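Local coordinates for minor fimbrium anchoring subunit Mfa2 (Porphyromonas gingivalis, PDB 5NFI), which fastens the minor Mfa1 fimbriae to the outer membrane of the bacterium and regulates fimbrial length, at residues 2-6 and 129-133; 6-10 and 50-54; 37-42 and 83-89. All coordinates share one frame; numbering follows the deposited sequence.

Contact 1: residues 2-6 and 129-133; sequences PRGVY and ADQYI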
ATOM      1  N   PRO A   2     -24.956 -10.575  24.935  1.00 84.37           N
ATOM      2  CA  PRO A   2     -24.176 -10.089  23.785  1.00 81.35           C
ATOM      3  C   PRO A   2     -22.743  -9.689  24.158  1.00 79.02           C
ATOM      4  O   PRO A   2     -22.511  -9.207  25.271  1.00 80.23           O
ATOM      5  CB  PRO A   2     -24.973  -8.870  23.325  1.00 82.35           C
ATOM      6  CG  PRO A   2     -25.512  -8.305  24.607  1.00 85.35           C
ATOM      7  CD  PRO A   2     -25.764  -9.496  25.535  1.00 86.53           C
ATOM      8  N   ARG A   3     -21.796  -9.895  23.242  1.00 75.57           N
ATOM      9  CA  ARG A   3     -20.389  -9.589  23.506  1.00 73.36           C
ATOM     10  C   ARG A   3     -19.651  -9.010  22.282  1.00 71.72           C
ATOM     11  O   ARG A   3     -20.086  -9.157  21.131  1.00 70.85           O
ATOM     12  CB  ARG A   3     -19.654 -10.845  23.990  1.00 72.34           C
ATOM     13  CG  ARG A   3     -20.361 -11.633  25.093  1.00 73.66           C
ATOM     14  CD  ARG A   3     -19.352 -12.296  25.988  1.00 73.38           C
ATOM     15  NE  ARG A   3     -18.551 -11.301  26.680  1.00 73.22           N
ATOM     16  CZ  ARG A   3     -17.552 -11.603  27.495  1.00 74.33           C
ATOM     17  NH1 ARG A   3     -17.245 -12.874  27.705  1.00 75.23           N
ATOM     18  NH2 ARG A   3     -16.864 -10.642  28.097  1.00 74.91           N
ATOM     19  N   GLY A   4     -18.512  -8.368  22.533  1.00 70.93           N
ATOM     20  CA  GLY A   4     -17.749  -7.759  21.466  1.00 68.31           C
ATOM     21  C   GLY A   4     -16.596  -6.905  21.940  1.00 67.36           C
ATOM     22  O   GLY A   4     -16.426  -6.675  23.134  1.00 67.90           O
ATOM     23  N   VAL A   5     -15.794  -6.457  20.977  1.00 65.78           N
ATOM     24  CA  VAL A   5     -14.631  -5.610  21.224  1.00 64.91           C
ATOM     25  C   VAL A   5     -14.896  -4.207  20.712  1.00 63.67           C
ATOM     26  O   VAL A   5     -15.252  -4.041  19.556  1.00 61.85           O
ATOM     27  CB  VAL A   5     -13.353  -6.128  20.500  1.00 72.84           C
ATOM     28  CG1 VAL A   5     -12.140  -5.317  20.928  1.00 72.69           C
ATOM     29  CG2 VAL A   5     -13.130  -7.594  20.771  1.00 73.31           C
ATOM     30  N   TYR A   6     -14.713  -3.190  21.543  1.00 64.21           N
ATOM     31  CA  TYR A   6     -14.719  -1.841  21.005  1.00 63.74           C
ATOM     32  C   TYR A   6     -13.314  -1.520  20.508  1.00 61.83           C
ATOM     33  O   TYR A   6     -12.334  -1.774  21.199  1.00 61.95           O
ATOM     34  CB  TYR A   6     -15.177  -0.813  22.039  1.00 66.73           C
ATOM     35  CG  TYR A   6     -16.651  -0.884  22.358  1.00 69.50           C
ATOM     36  CD1 TYR A   6     -17.600  -0.370  21.481  1.00 70.03           C
ATOM     37  CD2 TYR A   6     -17.097  -1.459  23.546  1.00 71.30           C
ATOM     38  CE1 TYR A   6     -18.958  -0.437  21.782  1.00 72.06           C
ATOM     39  CE2 TYR A   6     -18.428  -1.525  23.842  1.00 73.33           C
ATOM     40  CZ  TYR A   6     -19.359  -1.016  22.962  1.00 74.07           C
ATOM     41  OH  TYR A   6     -20.702  -1.087  23.275  1.00 76.74           O
ATOM     42  N   ALA A 129     -15.362 -11.310  34.343  1.00103.23           N
ATOM     43  CA  ALA A 129     -15.055 -10.884  32.976  1.00103.64           C
ATOM     44  C   ALA A 129     -15.947  -9.778  32.478  1.00104.40           C
ATOM     45  O   ALA A 129     -17.169  -9.894  32.452  1.00104.63           O
ATOM     46  CB  ALA A 129     -15.135 -12.027  32.043  1.00103.02           C
ATOM     47  N   ASP A 130     -15.293  -8.716  32.042  1.00105.49           N
ATOM     48  CA  ASP A 130     -15.959  -7.515  31.587  1.00106.96           C
ATOM     49  C   ASP A 130     -16.980  -7.718  30.480  1.00107.63           C
ATOM     50  O   ASP A 130     -16.761  -8.472  29.536  1.00106.43           O
ATOM     51  CB  ASP A 130     -14.918  -6.504  31.098  1.00104.45           C
ATOM     52  CG  ASP A 130     -14.010  -6.019  32.206  1.00105.12           C
ATOM     53  OD1 ASP A 130     -14.533  -5.622  33.266  1.00107.20           O
ATOM     54  OD2 ASP A 130     -12.773  -6.035  32.019  1.00104.08           O
ATOM     55  N   GLN A 131     -18.132  -7.095  30.689  1.00110.37           N
ATOM     56  CA  GLN A 131     -18.793  -6.300  29.668  1.00109.32           C
ATOM     57  C   GLN A 131     -18.519  -6.703  28.234  1.00106.03           C
ATOM     58  O   GLN A 131     -18.792  -7.817  27.782  1.00105.85           O
ATOM     59  CB  GLN A 131     -18.314  -4.856  29.842  1.00111.03           C
ATOM     60  CG  GLN A 131     -19.321  -3.755  29.731  1.00113.16           C
ATOM     61  CD  GLN A 131     -18.624  -2.421  29.547  1.00113.67           C
ATOM     62  OE1 GLN A 131     -17.460  -2.370  29.142  1.00112.27           O
ATOM     63  NE2 GLN A 131     -19.319  -1.340  29.869  1.00115.61           N
ATOM     64  N   TYR A 132     -17.991  -5.707  27.538  1.00 99.94           N
ATOM     65  CA  TYR A 132     -17.278  -5.828  26.296  1.00 92.59           C
ATOM     66  C   TYR A 132     -15.842  -5.437  26.626  1.00 90.20           C
ATOM     67  O   TYR A 132     -15.591  -4.849  27.678  1.00 91.90           O
ATOM     68  CB  TYR A 132     -17.857  -4.896  25.238  1.00 89.05           C
ATOM     69  CG  TYR A 132     -19.353  -4.959  25.077  1.00 87.83           C
ATOM     70  CD1 TYR A 132     -20.193  -4.242  25.919  1.00 89.53           C
ATOM     71  CD2 TYR A 132     -19.927  -5.715  24.066  1.00 85.62           C
ATOM     72  CE1 TYR A 132     -21.567  -4.293  25.770  1.00 90.21           C
ATOM     73  CE2 TYR A 132     -21.295  -5.767  23.904  1.00 86.37           C
ATOM     74  CZ  TYR A 132     -22.111  -5.055  24.757  1.00 88.68           C
ATOM     75  OH  TYR A 132     -23.474  -5.106  24.602  1.00 89.79           O
ATOM     76  N   ILE A 133     -14.896  -5.740  25.747  1.00 86.63           N
ATOM     77  CA  ILE A 133     -13.531  -5.281  25.966  1.00 84.38           C
ATOM     78  C   ILE A 133     -13.214  -4.119  25.032  1.00 79.67           C
ATOM     79  O   ILE A 133     -14.038  -3.724  24.208  1.00 64.20           O
ATOM     80  CB  ILE A 133     -12.509  -6.410  25.771  1.00 84.62           C
ATOM     81  CG1 ILE A 133     -12.479  -6.874  24.320  1.00 63.36           C
ATOM     82  CG2 ILE A 133     -12.838  -7.583  26.674  1.00 66.90           C
ATOM     83  CD1 ILE A 133     -11.680  -8.130  24.133  1.00 62.98           C
TER

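Contact 2: residues 6-10 and 50-54; sequences YVNFY and LSAAK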
ATOM      1  N   TYR A   6     -14.713  -3.190  21.543  1.00 64.21           N
ATOM      2  CA  TYR A   6     -14.719  -1.841  21.005  1.00 63.74           C
ATOM      3  C   TYR A   6     -13.314  -1.520  20.508  1.00 61.83           C
ATOM      4  O   TYR A   6     -12.334  -1.774  21.199  1.00 61.95           O
ATOM      5  CB  TYR A   6     -15.177  -0.813  22.039  1.00 66.73           C
ATOM      6  CG  TYR A   6     -16.651  -0.884  22.358  1.00 69.50           C
ATOM      7  CD1 TYR A   6     -17.600  -0.370  21.481  1.00 70.03           C
ATOM      8  CD2 TYR A   6     -17.097  -1.459  23.546  1.00 71.30           C
ATOM      9  CE1 TYR A   6     -18.958  -0.437  21.782  1.00 72.06           C
ATOM     10  CE2 TYR A   6     -18.428  -1.525  23.842  1.00 73.33           C
ATOM     11  CZ  TYR A   6     -19.359  -1.016  22.962  1.00 74.07           C
ATOM     12  OH  TYR A   6     -20.702  -1.087  23.275  1.00 76.74           O
ATOM     13  N   VAL A   7     -13.228  -0.977  19.298  1.00 60.09           N
ATOM     14  CA  VAL A   7     -11.942  -0.678  18.687  1.00 59.04           C
ATOM     15  C   VAL A   7     -11.834   0.788  18.305  1.00 59.53           C
ATOM     16  O   VAL A   7     -12.729   1.357  17.680  1.00 58.86           O
ATOM     17  CB  VAL A   7     -11.686  -1.531  17.433  1.00 55.23           C
ATOM     18  CG1 VAL A   7     -10.341  -1.184  16.838  1.00 60.17           C
ATOM     19  CG2 VAL A   7     -11.728  -3.005  17.774  1.00 55.25           C
ATOM     20  N   ASN A   8     -10.723   1.387  18.716  1.00 61.04           N
ATOM     21  CA  ASN A   8     -10.395   2.760  18.404  1.00 61.83           C
ATOM     22  C   ASN A   8      -9.335   2.821  17.309  1.00 61.23           C
ATOM     23  O   ASN A   8      -8.321   2.115  17.365  1.00 60.34           O
ATOM     24  CB  ASN A   8      -9.891   3.479  19.645  1.00 63.42           C
ATOM     25  CG  ASN A   8      -9.357   4.850  19.333  1.00 64.32           C
ATOM     26  OD1 ASN A   8      -8.160   5.024  19.079  1.00 60.30           O
ATOM     27  ND2 ASN A   8     -10.247   5.838  19.325  1.00 65.57           N
ATOM     28  N   PHE A   9      -9.552   3.661  16.309  1.00 61.83           N
ATOM     29  CA  PHE A   9      -8.614   3.663  15.204  1.00 62.06           C
ATOM     30  C   PHE A   9      -7.837   4.955  15.173  1.00 64.15           C
ATOM     31  O   PHE A   9      -8.423   6.050  15.203  1.00 65.97           O
ATOM     32  CB  PHE A   9      -9.330   3.425  13.873  1.00 60.51           C
ATOM     33  CG  PHE A   9      -9.928   2.048  13.746  1.00 60.13           C
ATOM     34  CD1 PHE A   9      -9.114   0.926  13.691  1.00 59.28           C
ATOM     35  CD2 PHE A   9     -11.305   1.872  13.680  1.00 60.74           C
ATOM     36  CE1 PHE A   9      -9.663  -0.345  13.569  1.00 58.90           C
ATOM     37  CE2 PHE A   9     -11.858   0.604  13.546  1.00 60.12           C
ATOM     38  CZ  PHE A   9     -11.036  -0.504  13.488  1.00 59.20           C
ATOM     39  N   TYR A  10      -6.512   4.799  15.139  1.00 64.07           N
ATOM     40  CA  TYR A  10      -5.573   5.907  15.054  1.00 64.33           C
ATOM     41  C   TYR A  10      -4.544   5.657  13.947  1.00 63.84           C
ATOM     42  O   TYR A  10      -4.571   4.621  13.280  1.00 62.35           O
ATOM     43  CB  TYR A  10      -4.879   6.128  16.409  1.00 64.96           C
ATOM     44  CG  TYR A  10      -3.935   5.032  16.886  1.00 63.17           C
ATOM     45  CD1 TYR A  10      -4.421   3.855  17.436  1.00 61.99           C
ATOM     46  CD2 TYR A  10      -2.552   5.200  16.820  1.00 63.04           C
ATOM     47  CE1 TYR A  10      -3.561   2.865  17.903  1.00 61.74           C
ATOM     48  CE2 TYR A  10      -1.677   4.211  17.276  1.00 62.58           C
ATOM     49  CZ  TYR A  10      -2.190   3.046  17.823  1.00 61.93           C
ATOM     50  OH  TYR A  10      -1.339   2.057  18.282  1.00 61.61           O
ATOM     51  N   LEU A  50     -12.526   8.964  11.808  1.00 65.00           N
ATOM     52  CA  LEU A  50     -11.640   8.576  12.893  1.00 65.50           C
ATOM     53  C   LEU A  50     -11.522   9.693  13.905  1.00 69.04           C
ATOM     54  O   LEU A  50     -11.510  10.868  13.540  1.00 70.16           O
ATOM     55  CB  LEU A  50     -10.257   8.228  12.362  1.00 62.79           C
ATOM     56  CG  LEU A  50     -10.266   7.128  11.324  1.00 60.52           C
ATOM     57  CD1 LEU A  50      -8.843   6.794  10.923  1.00 59.24           C
ATOM     58  CD2 LEU A  50     -10.995   5.919  11.886  1.00 60.27           C
ATOM     59  N   SER A  51     -11.432   9.327  15.176  1.00 71.39           N
ATOM     60  CA  SER A  51     -11.301  10.318  16.226  1.00 75.15           C
ATOM     61  C   SER A  51     -10.653   9.716  17.464  1.00 76.45           C
ATOM     62  O   SER A  51     -10.663   8.503  17.649  1.00 76.03           O
ATOM     63  CB  SER A  51     -12.661  10.903  16.559  1.00 77.71           C
ATOM     64  OG  SER A  51     -12.606  11.575  17.791  1.00 81.25           O
ATOM     65  N   ALA A  52     -10.084  10.579  18.301  1.00 78.29           N
ATOM     66  CA  ALA A  52      -9.316  10.153  19.466  1.00 79.42           C
ATOM     67  C   ALA A  52     -10.172   9.369  20.438  1.00 81.25           C
ATOM     68  O   ALA A  52      -9.684   8.468  21.127  1.00 81.00           O
ATOM     69  CB  ALA A  52      -8.697  11.356  20.164  1.00 81.55           C
ATOM     70  N   ALA A  53     -11.455   9.705  20.478  1.00 82.91           N
ATOM     71  CA  ALA A  53     -12.365   9.097  21.431  1.00 84.84           C
ATOM     72  C   ALA A  53     -13.530   8.379  20.753  1.00 84.15           C
ATOM     73  O   ALA A  53     -14.570   8.151  21.373  1.00 85.63           O
ATOM     74  CB  ALA A  53     -12.881  10.144  22.376  1.00 88.28           C
ATOM     75  N   LYS A  54     -13.371   8.026  19.482  1.00 82.01           N
ATOM     76  CA  LYS A  54     -14.424   7.284  18.806  1.00 81.39           C
ATOM     77  C   LYS A  54     -14.104   5.793  18.776  1.00 79.49           C
ATOM     78  O   LYS A  54     -12.953   5.395  18.571  1.00 78.75           O
ATOM     79  CB  LYS A  54     -14.653   7.799  17.383  1.00 81.09           C
ATOM     80  CG  LYS A  54     -15.861   7.146  16.726  1.00 81.98           C
ATOM     81  CD  LYS A  54     -16.486   8.000  15.629  1.00 83.60           C
ATOM     82  CE  LYS A  54     -17.830   7.399  15.157  1.00 84.35           C
ATOM     83  NZ  LYS A  54     -18.397   6.376  16.097  1.00 84.91           N
TER

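Contact 3: residues 37-42 and 83-89; sequences GILRSA and IKIGETT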
ATOM      1  N   GLY A  37      -7.162 -18.677  13.608  1.00 68.05           N
ATOM      2  CA  GLY A  37      -7.021 -17.865  12.419  1.00 66.67           C
ATOM      3  C   GLY A  37      -8.241 -17.964  11.525  1.00 66.63           C
ATOM      4  O   GLY A  37      -8.185 -17.604  10.361  1.00 66.42           O
ATOM      5  N   ILE A  38      -9.343 -18.456  12.076  1.00 66.72           N
ATOM      6  CA  ILE A  38     -10.594 -18.579  11.339  1.00 65.44           C
ATOM      7  C   ILE A  38     -11.458 -17.331  11.514  1.00 63.82           C
ATOM      8  O   ILE A  38     -11.507 -16.759  12.600  1.00 64.25           O
ATOM      9  CB  ILE A  38     -11.365 -19.822  11.805  1.00 66.24           C
ATOM     10  CG1 ILE A  38     -10.689 -21.088  11.266  1.00 66.82           C
ATOM     11  CG2 ILE A  38     -12.840 -19.761  11.399  1.00 66.05           C
ATOM     12  CD1 ILE A  38     -10.986 -22.312  12.089  1.00 68.30           C
ATOM     13  N   LEU A  39     -12.127 -16.902  10.449  1.00 62.50           N
ATOM     14  CA  LEU A  39     -12.997 -15.725  10.504  1.00 61.59           C
ATOM     15  C   LEU A  39     -14.207 -15.953  11.405  1.00 62.34           C
ATOM     16  O   LEU A  39     -14.964 -16.894  11.204  1.00 56.73           O
ATOM     17  CB  LEU A  39     -13.463 -15.345   9.094  1.00 53.75           C
ATOM     18  CG  LEU A  39     -14.325 -14.096   8.899  1.00 53.19           C
ATOM     19  CD1 LEU A  39     -13.694 -12.869   9.531  1.00 52.13           C
ATOM     20  CD2 LEU A  39     -14.543 -13.868   7.423  1.00 52.35           C
ATOM     21  N   ARG A  40     -14.377 -15.085  12.398  1.00 61.17           N
ATOM     22  CA  ARG A  40     -15.501 -15.183  13.322  1.00 60.44           C
ATOM     23  C   ARG A  40     -16.453 -13.996  13.221  1.00 60.05           C
ATOM     24  O   ARG A  40     -17.596 -14.081  13.653  1.00 62.15           O
ATOM     25  CB  ARG A  40     -15.010 -15.302  14.762  1.00 59.45           C
ATOM     26  CG  ARG A  40     -14.324 -16.595  15.055  1.00 59.36           C
ATOM     27  CD  ARG A  40     -15.152 -17.752  14.565  1.00 59.91           C
ATOM     28  NE  ARG A  40     -14.447 -19.022  14.697  1.00 61.01           N
ATOM     29  CZ  ARG A  40     -14.914 -20.174  14.234  1.00 62.38           C
ATOM     30  NH1 ARG A  40     -16.096 -20.210  13.627  1.00 62.14           N
ATOM     31  NH2 ARG A  40     -14.206 -21.286  14.388  1.00 63.11           N
ATOM     32  N   SER A  41     -15.993 -12.890  12.656  1.00 57.91           N
ATOM     33  CA  SER A  41     -16.816 -11.698  12.598  1.00 57.44           C
ATOM     34  C   SER A  41     -16.411 -10.828  11.416  1.00 56.97           C
ATOM     35  O   SER A  41     -15.220 -10.613  11.200  1.00 56.86           O
ATOM     36  CB  SER A  41     -16.683 -10.924  13.897  1.00 57.68           C
ATOM     37  OG  SER A  41     -17.361  -9.688  13.807  1.00 58.17           O
ATOM     38  N   ALA A  42     -17.383 -10.325  10.655  1.00 56.99           N
ATOM     39  CA  ALA A  42     -17.091  -9.480   9.492  1.00 55.94           C
ATOM     40  C   ALA A  42     -17.970  -8.240   9.466  1.00 56.35           C
ATOM     41  O   ALA A  42     -19.184  -8.340   9.319  1.00 57.35           O
ATOM     42  CB  ALA A  42     -17.263 -10.271   8.197  1.00 55.98           C
ATOM     43  N   ILE A  83     -15.519 -14.376   1.663  1.00 59.40           N
ATOM     44  CA  ILE A  83     -15.544 -13.990   3.073  1.00 58.99           C
ATOM     45  C   ILE A  83     -16.590 -14.832   3.794  1.00 60.59           C
ATOM     46  O   ILE A  83     -17.777 -14.508   3.759  1.00 61.49           O
ATOM     47  CB  ILE A  83     -15.877 -12.491   3.261  1.00 57.61           C
ATOM     48  CG1 ILE A  83     -14.905 -11.605   2.478  1.00 55.50           C
ATOM     49  CG2 ILE A  83     -15.870 -12.113   4.734  1.00 57.34           C
ATOM     50  CD1 ILE A  83     -15.235 -10.108   2.572  1.00 54.20           C
ATOM     51  N   LYS A  84     -16.169 -15.922   4.429  1.00 61.05           N
ATOM     52  CA  LYS A  84     -17.144 -16.855   4.993  1.00 62.32           C
ATOM     53  C   LYS A  84     -16.836 -17.228   6.433  1.00 62.43           C
ATOM     54  O   LYS A  84     -15.865 -17.940   6.724  1.00 61.82           O
ATOM     55  CB  LYS A  84     -17.241 -18.113   4.126  1.00 64.16           C
ATOM     56  CG  LYS A  84     -18.234 -17.937   2.975  1.00 65.23           C
ATOM     57  CD  LYS A  84     -18.168 -19.012   1.897  1.00 66.97           C
ATOM     58  CE  LYS A  84     -17.939 -20.407   2.459  1.00 68.93           C
ATOM     59  NZ  LYS A  84     -18.006 -21.451   1.381  1.00 70.91           N
ATOM     60  N   ILE A  85     -17.697 -16.735   7.323  1.00 63.02           N
ATOM     61  CA  ILE A  85     -17.565 -16.921   8.764  1.00 63.01           C
ATOM     62  C   ILE A  85     -17.552 -18.388   9.142  1.00 64.33           C
ATOM     63  O   ILE A  85     -18.370 -19.167   8.660  1.00 66.36           O
ATOM     64  CB  ILE A  85     -18.708 -16.207   9.519  1.00 63.96           C
ATOM     65  CG1 ILE A  85     -18.585 -14.694   9.319  1.00 63.33           C
ATOM     66  CG2 ILE A  85     -18.683 -16.544  10.997  1.00 63.71           C
ATOM     67  CD1 ILE A  85     -19.545 -13.892  10.151  1.00 64.05           C
ATOM     68  N   GLY A  86     -16.604 -18.750   9.997  1.00 63.08           N
ATOM     69  CA  GLY A  86     -16.411 -20.119  10.409  1.00 60.74           C
ATOM     70  C   GLY A  86     -15.731 -20.958   9.349  1.00 83.68           C
ATOM     71  O   GLY A  86     -15.693 -22.179   9.471  1.00 89.35           O
ATOM     72  N   GLU A  87     -15.202 -20.315   8.306  1.00 76.45           N
ATOM     73  CA  GLU A  87     -14.504 -21.028   7.225  1.00 74.62           C
ATOM     74  C   GLU A  87     -13.262 -20.279   6.753  1.00 70.86           C
ATOM     75  O   GLU A  87     -12.158 -20.802   6.825  1.00 70.16           O
ATOM     76  CB  GLU A  87     -15.464 -21.287   6.053  1.00 75.86           C
ATOM     77  CG  GLU A  87     -16.552 -22.307   6.435  1.00 79.78           C
ATOM     78  CD  GLU A  87     -17.597 -22.564   5.361  1.00 82.29           C
ATOM     79  OE1 GLU A  87     -17.219 -22.998   4.244  1.00 83.57           O
ATOM     80  OE2 GLU A  87     -18.799 -22.348   5.656  1.00 83.35           O
ATOM     81  N   THR A  88     -13.453 -19.055   6.278  1.00 68.58           N
ATOM     82  CA  THR A  88     -12.364 -18.211   5.790  1.00 66.70           C
ATOM     83  C   THR A  88     -11.239 -18.053   6.821  1.00 67.11           C
ATOM     84  O   THR A  88     -11.515 -17.858   7.995  1.00 67.55           O
ATOM     85  CB  THR A  88     -12.906 -16.826   5.408  1.00 64.87           C
ATOM     86  OG1 THR A  88     -13.898 -16.968   4.386  1.00 64.80           O
ATOM     87  CG2 THR A  88     -11.803 -15.939   4.906  1.00 63.88           C
ATOM     88  N   THR A  89      -9.976 -18.133   6.394  1.00 67.13           N
ATOM     89  CA  THR A  89      -8.861 -17.991   7.335  1.00 67.15           C
ATOM     90  C   THR A  89      -7.984 -16.763   7.085  1.00 66.72           C
ATOM     91  O   THR A  89      -8.047 -16.147   6.016  1.00 65.55           O
ATOM     92  CB  THR A  89      -7.968 -19.230   7.323  1.00 68.68           C
ATOM     93  OG1 THR A  89      -7.361 -19.383   6.034  1.00 69.12           O
ATOM     94  CG2 THR A  89      -8.788 -20.455   7.627  1.00 70.01           C
TER

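Contact 1: residues 2-6 and 129-133
Two backbone hydrogen bonds tie Gly4 and Tyr6 to Ile133. Tyr6 N donates a hydrogen bond to Ile133 O over 2.8 Å, nearly straight at 170°. Ile133 N gives the second bond, to Gly4 O at 3.2 Å. One residue thus bonds to both neighbours of Val5, the pattern of a parallel bridge between Val5 and Ile133, whose CA atoms are 4.9 Å apart. Nearer the N terminus Arg3 doubles back: bends at its second and third torsions bring NH2 within 3.4 Å of Gln131 O, a weak hydrogen bond at the edge of the guanidinium. NH1 of the same group is bonded to Lys123 O, so the guanidinium spans two parts of the connection that leads into strand 133-151.

Outward from these bonds, the rings of Tyr6 and Tyr132 form an offset edge-to-face pair. Tyr6 presents its edge to a face of Tyr132, the planes meeting at 65° with centroids 5.4 Å apart. The edge of Tyr132 lies along the backbone, with CD2 3.4 Å from Gly4 N, where glycine adds no side chain. On the face of the sheet that carries Val5 and Ile133, Val5 CG2 meets Ile133 CG1 at 3.7 Å, and both residues also pack on Val120 of strand 113-122.

The chemistry implies a division of roles: the main-chain bonds set the parallel register, while the aromatic pair and the aliphatic pair pack on opposite faces, the aliphatic one against strand 113-122.

Contact 2: residues 6-10 and 50-54
The side chain of Asn8 reaches the 50-54 loop through an extended first torsion: CG stands opposite the backbone N (chi1 172°), and chi2 of -92° turns the amide so that ND2 faces the loop carbonyls. From there the one nitrogen donates to two of them, Lys54 O at 2.8 Å and Ser51 O at 3.2 Å. Both bonds are similarly bent, 139° at the hydrogen for the first; they differ in length and in the donor's place, tilted from the carbonyl plane of Lys54 but within that of Ser51. Each acceptor takes its own N-H of the amide, Lys54 O the one on the CB side, and both lie out of the amide plane.

Those oxygens belong to the first and last residues of a type I beta turn, Ser51 to Lys54. Ser51 O thus accepts from both Asn8 ND2 and, weakly, Lys54 N.

Beside the amide the contact becomes apolar. Leu50 directs its CD2 methyl to Phe9 CB at 3.6 Å, while the Phe9 ring turns off to Leu28 and Val30 of strand 28-33, one face carrying Val7 CG1. Leu50 itself also packs on Trp56 and Leu139.

Geometrically this is a beta turn bridged at both ends by a strand asparagine. It sits just ahead of strand 56-60, the antiparallel partner of strand 3-10, in a beta-rich fold consistent with the transthyretin-like clan of the family.

Contact 3: residues 37-42 and 83-89
Leu39 takes the 83-89 loop by both its backbone groups, just ahead of a classic beta bulge in which Arg40 and Ser41 both face Ala32 of the neighbouring strand 28-33. The loop itself folds round a beta turn from Lys84 to Glu87. The backbone angles of Ile85 and Gly86, the latter with a positive phi of 76°, make it type II, and Lys84 O accepts from both Glu87 N and Thr88 N.

Two hydrogen bonds cross the contact. Leu39 N donates to Thr88 O over 2.7 Å, and Gly86 N returns a bond to Leu39 O over 2.8 Å, both close to linear. One strand residue therefore holds the turn and the segment that leaves it. Next to them, Ile38 and Thr89 form a single backbone bridge, with CA atoms 4.4 Å apart.

The apolar packing centres on the Leu39 side chain. With CG anti to the backbone N (chi1 -177°), it extends toward the loop, and its CD2 methyl meets Ile83 CG2 at 3.5 Å and lies beside Thr88 CB. Ile85 instead packs against the backbone, its CG2 near the carbonyl oxygens of Leu39 and Arg40. Ile83 also reaches Ala42 and Tyr31, so the loop packs on two strands.

Charged groups border the contact. Arg40 NE forms a salt bridge with Asp34, while the NH1 end of the guanidinium lies beside Gly86 CA. Lys84 NZ pairs with Glu87 OE1 at 3.3 Å within the loop. Ile38 CG2 covers one face of the Arg40 guanidinium, 3.5 Å above its centre, and the same methyl reaches Gly86 CA at 3.7 Å.

From the N terminus, strand 3-10 supplies the first segment of both contact 1 and contact 2, which share Tyr6. Contact 2 closes the shorter loop, through strands 28-33 and 39-45, at 50-54. Contact 3 opens within that span, at 37-42, but closes beyond it at 83-89, so the two cross. Contact 1 closes last, at 129-133, and its span encloses both ends of contact 3. Contact 3 touches neither of the others, its centre lying about 19 Å from that of contact 1. Together they join strand 3-10 to the start of strand 133-151 and to the loop before strand 56-60, and strand 39-45 to the loop before strand 93-100.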